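Local structure of post-proline cleaving enzyme (Rickettsia typhi, 4HVT) at residues A[148-153]-A[182-187]; A[456-461]-A[515-520]. The protein probably cleaves peptides on the carboxyl side of proline, as a serine-type oligopeptidase of the prolyl oligopeptidase family. One frame throughout, in Å; residues are numbered along the deposited sequence.

Contact 1. Residues A[148-153]-A[182-187]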
ATOM      1  N   MET A 148      -1.863 -14.068   9.422  1.00 11.70           N
ATOM      2  CA  MET A 148      -0.471 -14.475   9.225  1.00 12.71           C
ATOM      3  C   MET A 148      -0.258 -14.976   7.805  1.00 12.61           C
ATOM      4  O   MET A 148      -1.189 -15.456   7.145  1.00 12.32           O
ATOM      5  CB  MET A 148      -0.074 -15.590  10.198  1.00 14.84           C
ATOM      6  CG  MET A 148      -0.068 -15.161  11.639  1.00 16.35           C
ATOM      7  SD  MET A 148       0.239 -16.588  12.718  1.00 20.20           S
ATOM      8  CE  MET A 148      -1.260 -17.401  12.743  1.00 19.13           C
ATOM      9  N   SER A 149       0.974 -14.863   7.334  1.00 12.45           N
ATOM     10  CA  SER A 149       1.355 -15.468   6.062  1.00 12.93           C
ATOM     11  C   SER A 149       2.717 -16.124   6.211  1.00 13.82           C
ATOM     12  O   SER A 149       3.502 -15.800   7.111  1.00 13.93           O
ATOM     13  CB  SER A 149       1.412 -14.398   4.973  1.00 12.66           C
ATOM     14  OG  SER A 149       2.389 -13.388   5.286  1.00 12.35           O
ATOM     15  N   PHE A 150       3.026 -17.048   5.313  1.00 14.15           N
ATOM     16  CA  PHE A 150       4.397 -17.555   5.241  1.00 14.91           C
ATOM     17  C   PHE A 150       5.184 -16.599   4.349  1.00 15.13           C
ATOM     18  O   PHE A 150       4.877 -16.408   3.159  1.00 15.58           O
ATOM     19  CB  PHE A 150       4.429 -18.995   4.729  1.00 15.31           C
ATOM     20  CG  PHE A 150       3.743 -19.962   5.640  1.00 15.71           C
ATOM     21  CD1 PHE A 150       4.131 -20.068   6.970  1.00 16.39           C
ATOM     22  CD2 PHE A 150       2.682 -20.750   5.186  1.00 16.30           C
ATOM     23  CE1 PHE A 150       3.485 -20.946   7.842  1.00 17.07           C
ATOM     24  CE2 PHE A 150       2.045 -21.645   6.050  1.00 16.84           C
ATOM     25  CZ  PHE A 150       2.447 -21.736   7.371  1.00 17.08           C
ATOM     26  N   GLY A 151       6.183 -15.956   4.943  1.00 15.52           N
ATOM     27  CA  GLY A 151       6.917 -14.888   4.229  1.00 15.34           C
ATOM     28  C   GLY A 151       6.009 -13.826   3.666  1.00 14.75           C
ATOM     29  O   GLY A 151       4.959 -13.494   4.275  1.00 14.53           O
ATOM     30  N   GLY A 152       6.381 -13.328   2.483  1.00 14.59           N
ATOM     31  CA  GLY A 152       5.663 -12.249   1.838  1.00 14.45           C
ATOM     32  C   GLY A 152       4.641 -12.753   0.839  1.00 14.21           C
ATOM     33  O   GLY A 152       4.260 -12.001  -0.095  1.00 14.87           O
ATOM     34  N   LYS A 153       4.147 -13.983   1.019  1.00 14.16           N
ATOM     35  CA  LYS A 153       3.044 -14.413   0.177  1.00 13.98           C
ATOM     36  C   LYS A 153       1.801 -13.522   0.376  1.00 12.29           C
ATOM     37  O   LYS A 153       1.595 -12.957   1.464  1.00 11.47           O
ATOM     38  CB  LYS A 153       2.656 -15.862   0.465  1.00 15.62           C
ATOM     39  CG  LYS A 153       3.711 -16.859   0.010  1.00 17.90           C
ATOM     40  CD  LYS A 153       3.172 -18.254  -0.221  1.00 21.02           C
ATOM     41  CE  LYS A 153       2.808 -18.902   1.087  1.00 22.68           C
ATOM     42  NZ  LYS A 153       2.102 -20.150   0.704  1.00 24.39           N
ATOM     43  N   LEU A 182      -3.491 -27.091   6.477  1.00 15.20           N
ATOM     44  CA  LEU A 182      -3.765 -25.654   6.526  1.00 15.01           C
ATOM     45  C   LEU A 182      -4.116 -25.104   5.144  1.00 14.95           C
ATOM     46  O   LEU A 182      -3.369 -25.326   4.145  1.00 15.60           O
ATOM     47  CB  LEU A 182      -2.517 -24.941   7.032  1.00 15.29           C
ATOM     48  CG  LEU A 182      -2.629 -23.391   7.198  1.00 14.95           C
ATOM     49  CD1 LEU A 182      -3.573 -23.014   8.314  1.00 14.98           C
ATOM     50  CD2 LEU A 182      -1.296 -22.769   7.504  1.00 15.25           C
ATOM     51  N   LEU A 183      -5.255 -24.408   5.079  1.00 14.42           N
ATOM     52  CA  LEU A 183      -5.731 -23.838   3.859  1.00 14.42           C
ATOM     53  C   LEU A 183      -5.325 -22.355   3.815  1.00 14.24           C
ATOM     54  O   LEU A 183      -5.431 -21.661   4.825  1.00 14.98           O
ATOM     55  CB  LEU A 183      -7.220 -23.993   3.788  1.00 14.41           C
ATOM     56  CG  LEU A 183      -7.716 -25.450   3.832  1.00 15.62           C
ATOM     57  CD1 LEU A 183      -9.213 -25.417   4.057  1.00 15.92           C
ATOM     58  CD2 LEU A 183      -7.366 -26.188   2.578  1.00 16.22           C
ATOM     59  N   GLU A 184      -4.788 -21.920   2.686  1.00 13.98           N
ATOM     60  CA  GLU A 184      -4.355 -20.536   2.496  1.00 13.53           C
ATOM     61  C   GLU A 184      -5.097 -19.919   1.349  1.00 12.51           C
ATOM     62  O   GLU A 184      -5.519 -20.626   0.433  1.00 12.94           O
ATOM     63  CB  GLU A 184      -2.870 -20.493   2.207  1.00 14.26           C
ATOM     64  CG  GLU A 184      -1.995 -21.003   3.345  1.00 15.30           C
ATOM     65  CD  GLU A 184      -0.542 -21.182   2.915  1.00 16.81           C
ATOM     66  OE1 GLU A 184       0.094 -20.201   2.518  1.00 16.59           O
ATOM     67  OE2 GLU A 184      -0.054 -22.334   2.863  1.00 18.88           O
ATOM     68  N   GLY A 185      -5.263 -18.614   1.376  1.00 11.24           N
ATOM     69  CA  GLY A 185      -5.922 -17.916   0.283  1.00 10.47           C
ATOM     70  C   GLY A 185      -5.416 -16.491   0.210  1.00 10.15           C
ATOM     71  O   GLY A 185      -5.118 -15.913   1.252  1.00  9.83           O
ATOM     72  N   LYS A 186      -5.306 -15.945  -1.017  1.00  9.94           N
ATOM     73  CA  LYS A 186      -4.784 -14.578  -1.155  1.00  9.79           C
ATOM     74  C   LYS A 186      -5.726 -13.571  -0.503  1.00  9.58           C
ATOM     75  O   LYS A 186      -6.878 -13.392  -0.896  1.00  9.20           O
ATOM     76  CB  LYS A 186      -4.528 -14.180  -2.602  1.00 10.15           C
ATOM     77  CG  LYS A 186      -3.391 -14.926  -3.247  1.00 10.98           C
ATOM     78  CD  LYS A 186      -2.925 -14.242  -4.527  1.00 11.33           C
ATOM     79  CE  LYS A 186      -4.006 -14.186  -5.576  1.00 11.30           C
ATOM     80  NZ  LYS A 186      -3.500 -13.430  -6.762  1.00 11.61           N
ATOM     81  N   PHE A 187      -5.204 -12.892   0.495  1.00  9.64           N
ATOM     82  CA  PHE A 187      -5.938 -11.912   1.308  1.00 10.13           C
ATOM     83  C   PHE A 187      -7.257 -12.492   1.862  1.00  9.92           C
ATOM     84  O   PHE A 187      -8.269 -11.820   1.971  1.00  9.95           O
ATOM     85  CB  PHE A 187      -6.118 -10.602   0.557  1.00 10.67           C
ATOM     86  CG  PHE A 187      -4.810  -9.976   0.150  1.00 11.70           C
ATOM     87  CD1 PHE A 187      -3.909  -9.534   1.115  1.00 12.90           C
ATOM     88  CD2 PHE A 187      -4.437  -9.931  -1.166  1.00 12.96           C
ATOM     89  CE1 PHE A 187      -2.693  -8.967   0.765  1.00 14.10           C
ATOM     90  CE2 PHE A 187      -3.224  -9.394  -1.522  1.00 13.79           C
ATOM     91  CZ  PHE A 187      -2.358  -8.934  -0.571  1.00 13.97           C
TER
HETATM   92  O   HOH W   1       0.789 -17.871   3.847  1.00 12.77           O
HETATM   93  O   HOH W   2       2.413 -23.120   2.074  1.00 31.65           O

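Contact 2. Residues A[456-461]-A[515-520]. With EDO (1,2-ethanediol), chain D.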
ATOM      1  N   SER A 456       3.741  19.961 -18.228  1.00 19.24           N
ATOM      2  CA  SER A 456       3.786  18.763 -19.045  1.00 19.77           C
ATOM      3  C   SER A 456       3.507  19.096 -20.499  1.00 20.75           C
ATOM      4  O   SER A 456       3.234  20.270 -20.861  1.00 21.48           O
ATOM      5  CB  SER A 456       2.845  17.698 -18.525  1.00 18.95           C
ATOM      6  OG  SER A 456       3.149  16.397 -19.066  1.00 19.11           O
ATOM      7  N   PHE A 457       3.627  18.073 -21.321  1.00 21.66           N
ATOM      8  CA  PHE A 457       3.493  18.185 -22.775  1.00 22.76           C
ATOM      9  C   PHE A 457       2.214  18.846 -23.263  1.00 23.43           C
ATOM     10  O   PHE A 457       2.236  19.433 -24.365  1.00 24.63           O
ATOM     11  CB  PHE A 457       3.608  16.809 -23.447  1.00 23.83           C
ATOM     12  CG  PHE A 457       2.365  15.969 -23.328  1.00 23.63           C
ATOM     13  CD1 PHE A 457       1.938  15.510 -22.081  1.00 23.64           C
ATOM     14  CD2 PHE A 457       1.604  15.614 -24.460  1.00 25.08           C
ATOM     15  CE1 PHE A 457       0.812  14.716 -21.938  1.00 22.81           C
ATOM     16  CE2 PHE A 457       0.449  14.823 -24.298  1.00 24.68           C
ATOM     17  CZ  PHE A 457       0.069  14.373 -23.061  1.00 24.08           C
ATOM     18  N   ASP A 458       1.132  18.752 -22.484  1.00 22.25           N
ATOM     19  CA  ASP A 458      -0.198  19.333 -22.814  1.00 22.47           C
ATOM     20  C   ASP A 458      -0.531  20.594 -22.009  1.00 22.93           C
ATOM     21  O   ASP A 458      -1.691  21.022 -21.936  1.00 23.75           O
ATOM     22  CB  ASP A 458      -1.313  18.272 -22.654  1.00 21.66           C
ATOM     23  CG  ASP A 458      -1.474  17.793 -21.221  1.00 20.73           C
ATOM     24  OD1 ASP A 458      -0.626  18.174 -20.372  1.00 20.00           O
ATOM     25  OD2 ASP A 458      -2.404  16.991 -20.953  1.00 19.87           O
ATOM     26  N   GLY A 459       0.473  21.206 -21.384  1.00 23.31           N
ATOM     27  CA  GLY A 459       0.262  22.420 -20.558  1.00 23.42           C
ATOM     28  C   GLY A 459      -0.176  22.224 -19.100  1.00 22.36           C
ATOM     29  O   GLY A 459      -0.113  23.186 -18.280  1.00 22.77           O
ATOM     30  N   VAL A 460      -0.626  21.015 -18.750  1.00 21.34           N
ATOM     31  CA  VAL A 460      -0.984  20.656 -17.355  1.00 20.10           C
ATOM     32  C   VAL A 460       0.219  20.720 -16.383  1.00 19.58           C
ATOM     33  O   VAL A 460       1.333  20.240 -16.669  1.00 18.39           O
ATOM     34  CB  VAL A 460      -1.652  19.226 -17.318  1.00 19.95           C
ATOM     35  CG1 VAL A 460      -1.988  18.763 -15.905  1.00 19.23           C
ATOM     36  CG2 VAL A 460      -2.947  19.175 -18.138  1.00 20.37           C
ATOM     37  N   LYS A 461      -0.002  21.395 -15.247  1.00 19.89           N
ATOM     38  CA  LYS A 461       0.954  21.453 -14.163  1.00 19.98           C
ATOM     39  C   LYS A 461       0.995  20.202 -13.298  1.00 18.82           C
ATOM     40  O   LYS A 461      -0.030  19.734 -12.776  1.00 20.09           O
ATOM     41  CB  LYS A 461       0.716  22.674 -13.274  1.00 21.15           C
ATOM     42  CG  LYS A 461       0.523  24.016 -13.967  1.00 23.35           C
ATOM     43  CD  LYS A 461       1.685  24.435 -14.820  1.00 24.45           C
ATOM     44  CE  LYS A 461       1.408  25.843 -15.358  1.00 26.70           C
ATOM     45  NZ  LYS A 461       2.355  26.259 -16.403  1.00 28.75           N
ATOM     46  N   ASN A 515       4.226  13.942  -8.591  1.00 12.99           N
ATOM     47  CA  ASN A 515       2.831  13.569  -8.497  1.00 12.30           C
ATOM     48  C   ASN A 515       2.185  13.490  -9.868  1.00 11.99           C
ATOM     49  O   ASN A 515       1.254  14.226 -10.266  1.00 12.08           O
ATOM     50  CB  ASN A 515       2.134  14.570  -7.556  1.00 12.76           C
ATOM     51  CG  ASN A 515       2.753  14.543  -6.176  1.00 13.13           C
ATOM     52  OD1 ASN A 515       3.490  15.444  -5.817  1.00 14.39           O
ATOM     53  ND2 ASN A 515       2.453  13.501  -5.398  1.00 12.68           N
ATOM     54  N   ILE A 516       2.685  12.549 -10.619  1.00 11.84           N
ATOM     55  CA  ILE A 516       2.270  12.401 -11.999  1.00 11.75           C
ATOM     56  C   ILE A 516       0.850  11.853 -12.190  1.00 11.35           C
ATOM     57  O   ILE A 516       0.256  11.220 -11.297  1.00 10.71           O
ATOM     58  CB  ILE A 516       3.260  11.488 -12.772  1.00 11.92           C
ATOM     59  CG1 ILE A 516       3.144   9.997 -12.357  1.00 11.30           C
ATOM     60  CG2 ILE A 516       4.681  12.083 -12.655  1.00 12.23           C
ATOM     61  CD1 ILE A 516       4.229   9.081 -12.964  1.00 11.65           C
ATOM     62  N   ARG A 517       0.281  12.146 -13.345  1.00 11.57           N
ATOM     63  CA  ARG A 517      -1.072  11.621 -13.642  1.00 11.37           C
ATOM     64  C   ARG A 517      -1.085  10.092 -13.651  1.00 10.95           C
ATOM     65  O   ARG A 517      -0.043   9.468 -13.772  1.00 11.01           O
ATOM     66  CB  ARG A 517      -1.638  12.249 -14.903  1.00 11.98           C
ATOM     67  CG  ARG A 517      -2.121  13.673 -14.655  1.00 12.43           C
ATOM     68  CD  ARG A 517      -2.505  14.407 -15.909  1.00 13.25           C
ATOM     69  NE  ARG A 517      -1.335  14.763 -16.738  1.00 14.16           N
ATOM     70  CZ  ARG A 517      -1.397  15.477 -17.862  1.00 15.12           C
ATOM     71  NH1 ARG A 517      -2.569  15.930 -18.305  1.00 16.15           N
ATOM     72  NH2 ARG A 517      -0.298  15.722 -18.545  1.00 15.48           N
ATOM     73  N   GLY A 518      -2.271   9.478 -13.478  1.00 10.58           N
ATOM     74  CA  GLY A 518      -2.389   8.043 -13.159  1.00  9.98           C
ATOM     75  C   GLY A 518      -2.618   7.919 -11.648  1.00  9.53           C
ATOM     76  O   GLY A 518      -3.243   6.983 -11.139  1.00  9.18           O
ATOM     77  N   GLY A 519      -2.032   8.858 -10.898  1.00  9.62           N
ATOM     78  CA  GLY A 519      -2.258   8.918  -9.445  1.00  9.27           C
ATOM     79  C   GLY A 519      -3.585   9.578  -9.138  1.00  9.28           C
ATOM     80  O   GLY A 519      -4.374   9.834 -10.035  1.00  9.48           O
ATOM     81  N   GLY A 520      -3.841   9.780  -7.833  1.00  9.19           N
ATOM     82  CA  GLY A 520      -5.098  10.353  -7.335  1.00  9.18           C
ATOM     83  C   GLY A 520      -4.994  11.715  -6.658  1.00  9.58           C
ATOM     84  O   GLY A 520      -5.943  12.145  -6.017  1.00  9.42           O
TER
HETATM   85  C1  EDO D 803      -2.085  21.354 -10.294  1.00 35.63           C
HETATM   86  O1  EDO D 803      -2.840  22.572 -10.431  1.00 37.07           O
HETATM   87  C2  EDO D 803      -2.711  20.269 -11.143  1.00 33.98           C
HETATM   88  O2  EDO D 803      -2.617  20.610 -12.520  1.00 32.53           O

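Contact 1. Residues A[148-153]-A[182-187]
The ring of Phe-150 and the carboxylate of Glu-184 meet with their planes 83° apart. Glu-184 OE2 lies in the plane of the ring at its edge, 3.9 Å from CE2. Glu-184 OE1 comes near CD2 obliquely. The Leu-182 and Phe-150 side chains point at each other from opposite directions, and Leu-182 CD2 lies obliquely to the ring, 3.8 Å from Phe-150 CE2. Leu-182 CG is anti to the backbone N (chi1 -178°), which brings this branch up to the ring. Phe-157 on strand 155-162 also meets the Phe-150 ring.

The charged bond sits beside this apolar patch. Lys-153 NZ donates to Glu-184 OE1 at 2.7 Å, on the syn side and 19° out of the carboxylate plane. The two side chains cross at about a right angle. Lys-153 leaves a type II' turn, Phe-150 to Lys-153, that follows strand 143-150. Ser-149, the residue before this turn, donates from OG to Gly-151 O at 2.8 Å.

One water accepts from Phe-150 N and donates to Glu-184 OE1, 2.8 Å from each. A second donates to Glu-184 OE2 at 2.7 Å and is held weakly by Lys-153 NZ. The contact thus ties the end of a propeller-domain strand to the run leading into strand 185-186. Both carboxylate oxygens have partners. Lys-153 also pairs with Glu-155, so its charge is shared between two acids, which probably favours the protonated amine.

Contact 2. Residues A[456-461]-A[515-520]
The turn joining strands 447-455 and 461-469, at one edge of the mixed sheet of the alpha/beta-hydrolase domain, receives the end of Arg-517. The guanidinium meets Asp-458 end-on, one nitrogen to each oxygen. Arg-517 NH1 reaches Asp-458 OD2 at 2.9 Å with an N-H...O angle of 162°. It lies on the syn lone pair, and OD2 is close to the guanidinium plane. The second bond, Arg-517 NH2 to Asp-458 OD1, is longer at 3.1 Å and more bent. The two planes are twisted 46° apart, so the pairing is not flat.

Ser-456 to Gly-459 form a type I beta turn, closed by Gly-459 N to Ser-456 O. This is the tip of a beta-hairpin, and Ser-456 N bonds Val-460 O at its base. Asp-458 OD1 also accepts from Val-460 N at 3.3 Å, an Asx turn. This donor and Arg-517 NH2 come from opposite faces of the carboxylate plane, which leaves room for both on one oxygen. With chi1 64°, Asp-458 CG sits between its own backbone N and carbonyl carbon, which keeps the carboxylate near the backbone.

Val-460 lies over one face of the guanidinium, its CB 3.4 Å above the plane and offset toward the rim. The Phe-457 ring comes obliquely to Arg-517 NH2, its CE1 3.7 Å away. Asp-541 on helix 536-551 is a second acid for Arg-517, in a salt bridge with NE, and accepts from Ser-456 OG. Beyond the hairpin turn, a 1,2-ethanediol, probably from the crystallisation liquor, bonds Lys-461 O through O2.

The two contacts share no strand or helix and do not touch. They lie on opposite sides of the chain's centre, with centres 37 Å and nearest atoms about 19 Å apart. Contact 1 belongs to the beta-propeller domain and is a surface contact between the turn ending strand 143-150 and the loop entering strand 185-186; both strands pair with 155-162. Contact 2 is partly buried and joins a hairpin turn to a loop of the hydrolase domain. In contact 1 one lysine nitrogen meets one carboxylate oxygen, and waters add to both oxygens; in contact 2 two arginine nitrogens meet both oxygens. Each base has a second acid, on a neighbouring strand and on a helix respectively.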